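Local coordinates for protein F420-dependent methylenetetrahydromethanopterin dehydrogenase (Methanopyrus kandleri, PDB 1QV9) that catalyses the reversible, coenzyme F420-dependent reduction of methenyl-tetrahydromethanopterin to methylene-tetrahydromethanopterin in methanogenesis from carbon dioxide, at residues V119-M124 against A205-A210; A138-D143 against E239-A244. One frame throughout, in Å; residues are numbered along the deposited sequence. Where two conformers were deposited one is given.

Contact 1: residues V119-M124 against A205-A210; sequences VKPDAM and AALEIA
Pro121 lies against Leu207 and Ala210 on helix 197-223, where the loop that leaves strand 115-119 of the parallel sheet passes over the helix bundle. This is the join between the alpha/beta domain and the helical part of the subunit, and all the residues that touch are buried. The loop begins with a type I beta turn from Val119 to Asp122, closed by a backbone hydrogen bond from Asp122 N to Val119 O, and Asp122 is then the centre of an inverse gamma turn. The two overlapping turns present Pro121 and Ala123 to the helix, while the side chain of Asp122 leaves the backbone away from it, and its carboxylate accepts hydrogen bonds from the backbone N of Gly15 and Thr16.

The apolar contacts are few and close. Pro121 CG meets Leu207 CD2 at 3.9 Å, the ring and the leucine branch running slantwise to each other. With CG anti to its carbonyl carbon (chi1 -67°), Leu207 brings CD2 up to the proline ring. Pro121 CB sits 3.8 Å from Ala210 CB, so that neighbouring ring carbons touch side chains three residues apart on the same helix face.

Carbon-to-carbonyl packing completes the contact, with no hydrogen bond between the segments. Pro121 CB also lies 3.8 Å from Leu207 O, and Pro121 O approaches the methyl of Ala210. Methyl groups on both segments thus rest on carbonyls of the other, and Ala123 CB is 3.3 Å from Ala210 O.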
loop_
_atom_site.group_PDB
_atom_site.type_symbol
_atom_site.label_atom_id
_atom_site.label_comp_id
_atom_site.label_asym_id
_atom_site.label_seq_id
_atom_site.Cartn_x
_atom_site.Cartn_y
_atom_site.Cartn_z
ATOM N N VAL A 119 -1.533 -14.417 -27.300
ATOM C CA VAL A 119 -1.579 -13.446 -26.230
ATOM C C VAL A 119 -0.160 -13.034 -25.861
ATOM O O VAL A 119 0.557 -13.762 -25.144
ATOM C CB VAL A 119 -2.328 -14.077 -25.017
ATOM C CG1 VAL A 119 -2.500 -13.059 -23.897
ATOM C CG2 VAL A 119 -3.702 -14.549 -25.496
ATOM N N LYS A 120 0.257 -11.860 -26.341
ATOM C CA LYS A 120 1.635 -11.433 -26.077
ATOM C C LYS A 120 1.962 -11.229 -24.596
ATOM O O LYS A 120 3.050 -11.526 -24.142
ATOM C CB LYS A 120 1.996 -10.190 -26.928
ATOM C CG LYS A 120 1.779 -10.460 -28.405
ATOM C CD LYS A 120 2.254 -9.318 -29.327
ATOM C CE LYS A 120 3.758 -9.388 -29.500
ATOM N NZ LYS A 120 4.255 -8.326 -30.431
ATOM N N PRO A 121 0.998 -10.731 -23.807
ATOM C CA PRO A 121 1.365 -10.571 -22.391
ATOM C C PRO A 121 1.409 -11.883 -21.564
ATOM O O PRO A 121 1.762 -11.839 -20.370
ATOM C CB PRO A 121 0.318 -9.614 -21.824
ATOM C CG PRO A 121 -0.712 -9.417 -22.910
ATOM C CD PRO A 121 -0.130 -9.873 -24.208
ATOM N N ASP A 122 1.072 -13.019 -22.180
ATOM C CA ASP A 122 1.080 -14.320 -21.476
ATOM C C ASP A 122 2.516 -14.789 -21.528
ATOM O O ASP A 122 2.877 -15.702 -22.284
ATOM C CB ASP A 122 0.165 -15.296 -22.221
ATOM C CG ASP A 122 -0.404 -16.367 -21.331
ATOM O OD1 ASP A 122 0.328 -16.812 -20.417
ATOM O OD2 ASP A 122 -1.571 -16.792 -21.561
ATOM N N ALA A 123 3.316 -14.179 -20.672
ATOM C CA ALA A 123 4.764 -14.370 -20.671
ATOM C C ALA A 123 5.355 -15.608 -20.029
ATOM O O ALA A 123 4.905 -16.062 -18.993
ATOM C CB ALA A 123 5.390 -13.133 -20.016
HETATM N N MSE A 124 6.369 -16.181 -20.665
HETATM C CA MSE A 124 7.039 -17.352 -20.101
HETATM C C MSE A 124 7.655 -16.960 -18.752
HETATM O O MSE A 124 8.199 -15.863 -18.588
HETATM C CB MSE A 124 8.140 -17.836 -21.048
HETATM C CG MSE A 124 8.809 -19.125 -20.607
HETATM SE SE MSE A 124 10.328 -19.520 -21.750
HETATM C CE MSE A 124 11.726 -18.771 -20.653
ATOM N N ALA A 205 -0.488 -0.235 -19.064
ATOM C CA ALA A 205 0.841 -0.344 -18.448
ATOM C C ALA A 205 1.046 -1.780 -17.931
ATOM O O ALA A 205 2.124 -2.347 -18.033
ATOM C CB ALA A 205 0.991 0.628 -17.294
ATOM N N ALA A 206 0.030 -2.380 -17.309
ATOM C CA ALA A 206 0.203 -3.733 -16.854
ATOM C C ALA A 206 0.512 -4.732 -17.984
ATOM O O ALA A 206 1.324 -5.616 -17.806
ATOM C CB ALA A 206 -1.084 -4.196 -16.065
ATOM N N LEU A 207 -0.150 -4.607 -19.124
ATOM C CA LEU A 207 0.045 -5.535 -20.217
ATOM C C LEU A 207 1.402 -5.277 -20.860
ATOM O O LEU A 207 2.021 -6.233 -21.324
ATOM C CB LEU A 207 -1.038 -5.401 -21.301
ATOM C CG LEU A 207 -2.444 -5.809 -20.854
ATOM C CD1 LEU A 207 -3.341 -5.900 -22.104
ATOM C CD2 LEU A 207 -2.407 -7.219 -20.200
ATOM N N GLU A 208 1.849 -4.025 -20.861
ATOM C CA GLU A 208 3.157 -3.740 -21.453
ATOM C C GLU A 208 4.207 -4.405 -20.580
ATOM O O GLU A 208 5.119 -5.088 -21.089
ATOM C CB GLU A 208 3.408 -2.229 -21.549
ATOM C CG GLU A 208 4.801 -1.941 -22.135
ATOM C CD GLU A 208 4.878 -2.235 -23.614
ATOM O OE1 GLU A 208 6.029 -2.403 -24.106
ATOM O OE2 GLU A 208 3.816 -2.326 -24.282
ATOM N N ILE A 209 4.107 -4.245 -19.254
ATOM C CA ILE A 209 5.095 -4.861 -18.373
ATOM C C ILE A 209 5.061 -6.390 -18.498
ATOM O O ILE A 209 6.097 -7.047 -18.526
ATOM C CB ILE A 209 4.856 -4.422 -16.896
ATOM C CG1 ILE A 209 5.108 -2.923 -16.766
ATOM C CG2 ILE A 209 5.691 -5.306 -15.930
ATOM C CD1 ILE A 209 4.778 -2.334 -15.384
ATOM N N ALA A 210 3.869 -6.979 -18.531
ATOM C CA ALA A 210 3.728 -8.406 -18.690
ATOM C C ALA A 210 4.377 -8.869 -19.995
ATOM O O ALA A 210 5.057 -9.872 -19.998
ATOM C CB ALA A 210 2.212 -8.801 -18.648
#

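Contact 2: residues A138-D143 against E239-A244; sequences AIYNAD and EMMRKA
Helices 134-150 and 227-257 run in roughly the same direction here, their local axes 9.1 Å apart at closest approach and inclined by 35°, with Asp143 and Arg242 the nearest pair by CA position. Met241, a selenomethionine, touches both Tyr140 and Asp143. Its CG is anti to the backbone N (chi1 -173°), and the chain then bends at the next two torsions, arching over one side of the phenol from CE1 to the hydroxyl end and crossing it at about a right angle. The CB lies 3.8 Å from Tyr140 CE1, CE comes to 3.7 Å from Tyr140 CZ and 3.1 Å from Tyr140 OH, and SE stands 5.4 Å from the ring centroid in an oblique Met-aromatic contact.

Met241 CG also packs against Asp143 CB at 3.9 Å. The Asp143 carboxylate lies beside the root of Arg242, OD2 being 3.3 Å from Arg242 CA, but the extended arginine carries its guanidinium away to salt bridges with Asp249 of the third subunit and Glu250 of the second subunit. Asp143 OD2 and Arg242 NE remain 5.8 Å apart, so any attraction between them is probably long-range.

The Tyr140 hydroxyl is hydrogen-bonded to Ala123 O in the loop after strand 115-119. A phenylalanine at Tyr140 would probably keep much of the packing on Met241 but leave the buried Ala123 carbonyl without this partner. A Met-aromatic contact between neighbouring helices, with Arg242 at the border reaching to other subunits, is helix-bundle packing next to the interfaces of the trimer of dimers.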
loop_
_atom_site.group_PDB
_atom_site.type_symbol
_atom_site.label_atom_id
_atom_site.label_comp_id
_atom_site.label_asym_id
_atom_site.label_seq_id
_atom_site.Cartn_x
_atom_site.Cartn_y
_atom_site.Cartn_z
ATOM N N ALA A 138 3.329 -21.247 -8.964
ATOM C CA ALA A 138 1.907 -20.922 -8.673
ATOM C C ALA A 138 1.733 -19.435 -8.366
ATOM O O ALA A 138 0.731 -18.823 -8.801
ATOM C CB ALA A 138 1.376 -21.777 -7.500
ATOM N N ILE A 139 2.680 -18.820 -7.646
ATOM C CA ILE A 139 2.596 -17.395 -7.338
ATOM C C ILE A 139 2.649 -16.594 -8.635
ATOM O O ILE A 139 1.888 -15.661 -8.848
ATOM C CB ILE A 139 3.729 -16.973 -6.396
ATOM C CG1 ILE A 139 3.482 -17.649 -5.041
ATOM C CG2 ILE A 139 3.822 -15.452 -6.299
ATOM C CD1 ILE A 139 4.590 -17.387 -4.035
ATOM N N TYR A 140 3.561 -16.951 -9.537
ATOM C CA TYR A 140 3.630 -16.235 -10.802
ATOM C C TYR A 140 2.337 -16.375 -11.596
ATOM O O TYR A 140 1.846 -15.392 -12.144
ATOM C CB TYR A 140 4.795 -16.814 -11.650
ATOM C CG TYR A 140 4.952 -16.189 -13.013
ATOM C CD1 TYR A 140 5.808 -15.111 -13.185
ATOM C CD2 TYR A 140 4.242 -16.679 -14.120
ATOM C CE1 TYR A 140 5.981 -14.515 -14.466
ATOM C CE2 TYR A 140 4.390 -16.087 -15.395
ATOM C CZ TYR A 140 5.270 -15.017 -15.549
ATOM O OH TYR A 140 5.442 -14.476 -16.817
ATOM N N ASN A 141 1.837 -17.605 -11.672
ATOM C CA ASN A 141 0.585 -17.807 -12.405
ATOM C C ASN A 141 -0.559 -17.025 -11.763
ATOM O O ASN A 141 -1.455 -16.578 -12.492
ATOM C CB ASN A 141 0.256 -19.271 -12.547
ATOM C CG ASN A 141 1.013 -19.869 -13.700
ATOM O OD1 ASN A 141 2.083 -20.456 -13.529
ATOM N ND2 ASN A 141 0.488 -19.662 -14.901
ATOM N N ALA A 142 -0.560 -16.887 -10.443
ATOM C CA ALA A 142 -1.613 -16.077 -9.786
ATOM C C ALA A 142 -1.514 -14.627 -10.254
ATOM O O ALA A 142 -2.514 -13.986 -10.545
ATOM C CB ALA A 142 -1.463 -16.143 -8.243
ATOM N N ASP A 143 -0.291 -14.082 -10.331
ATOM C CA ASP A 143 -0.133 -12.725 -10.772
ATOM C C ASP A 143 -0.521 -12.568 -12.236
ATOM O O ASP A 143 -1.206 -11.582 -12.589
ATOM C CB ASP A 143 1.316 -12.261 -10.550
ATOM C CG ASP A 143 1.600 -11.943 -9.089
ATOM O OD1 ASP A 143 0.654 -11.598 -8.327
ATOM O OD2 ASP A 143 2.786 -12.028 -8.687
ATOM N N GLU A 239 9.376 -10.309 -10.195
ATOM C CA GLU A 239 9.048 -9.064 -9.494
ATOM C C GLU A 239 8.277 -8.135 -10.449
ATOM O O GLU A 239 7.376 -7.414 -10.012
ATOM C CB GLU A 239 10.295 -8.331 -8.957
ATOM C CG GLU A 239 11.095 -9.132 -7.925
ATOM C CD GLU A 239 10.413 -9.288 -6.559
ATOM O OE1 GLU A 239 10.818 -10.218 -5.818
ATOM O OE2 GLU A 239 9.507 -8.462 -6.231
HETATM N N MSE A 240 8.630 -8.116 -11.735
HETATM C CA MSE A 240 7.909 -7.281 -12.713
HETATM C C MSE A 240 6.449 -7.719 -12.793
HETATM O O MSE A 240 5.559 -6.851 -12.795
HETATM C CB MSE A 240 8.543 -7.418 -14.090
HETATM C CG MSE A 240 9.899 -6.790 -14.095
HETATM SE SE MSE A 240 10.864 -7.247 -15.774
HETATM C CE MSE A 240 9.748 -6.251 -17.001
HETATM N N MSE A 241 6.238 -9.024 -12.881
HETATM C CA MSE A 241 4.871 -9.548 -13.028
HETATM C C MSE A 241 4.029 -9.238 -11.787
HETATM O O MSE A 241 2.822 -8.951 -11.922
HETATM C CB MSE A 241 4.887 -11.039 -13.321
HETATM C CG MSE A 241 3.507 -11.601 -13.651
HETATM SE SE MSE A 241 2.674 -10.846 -15.288
HETATM C CE MSE A 241 3.764 -11.824 -16.604
ATOM N N ARG A 242 4.643 -9.284 -10.613
ATOM C CA ARG A 242 3.903 -8.953 -9.376
ATOM C C ARG A 242 3.442 -7.482 -9.450
ATOM O O ARG A 242 2.313 -7.153 -9.044
ATOM C CB ARG A 242 4.800 -9.207 -8.153
ATOM C CG ARG A 242 4.288 -8.636 -6.832
ATOM C CD ARG A 242 5.155 -9.218 -5.718
ATOM N NE ARG A 242 4.779 -8.684 -4.405
ATOM C CZ ARG A 242 5.227 -7.533 -3.910
ATOM N NH1 ARG A 242 4.833 -7.116 -2.695
ATOM N NH2 ARG A 242 6.097 -6.781 -4.594
ATOM N N LYS A 243 4.256 -6.566 -9.982
ATOM C CA LYS A 243 3.830 -5.171 -10.109
ATOM C C LYS A 243 2.791 -4.967 -11.213
ATOM O O LYS A 243 1.952 -4.069 -11.128
ATOM C CB LYS A 243 5.032 -4.239 -10.352
ATOM C CG LYS A 243 5.860 -4.093 -9.064
ATOM C CD LYS A 243 4.968 -3.628 -7.885
ATOM C CE LYS A 243 5.751 -3.237 -6.626
ATOM N NZ LYS A 243 6.420 -4.409 -6.060
ATOM N N ALA A 244 2.869 -5.768 -12.279
ATOM C CA ALA A 244 1.866 -5.678 -13.323
ATOM C C ALA A 244 0.521 -6.088 -12.674
ATOM O O ALA A 244 -0.485 -5.466 -12.989
ATOM C CB ALA A 244 2.216 -6.617 -14.533
#

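How the contacts relate
From the N terminus, the chain leaves strand 115-119 through 119-124, enters helix 134-150 with 138-143, and later returns on helix 197-223 with 205-210 and on helix 227-257 with 239-244. Contact 1 closes a loop of 80 residues and contact 2 one of 95; their segments alternate, so the loops cross rather than nest. Contact 1 ties the loop after inner strand 115-119 of the alpha/beta domain to the bundle, and contact 2 joins two helices within it. Their centres are 11 Å apart. Direct packing links them too: Ala206 CB lies 3.4 Å from Ala244 O, and Ile209 CG2 is 3.5 Å from Met240 O. Both contacts also touch the second subunit.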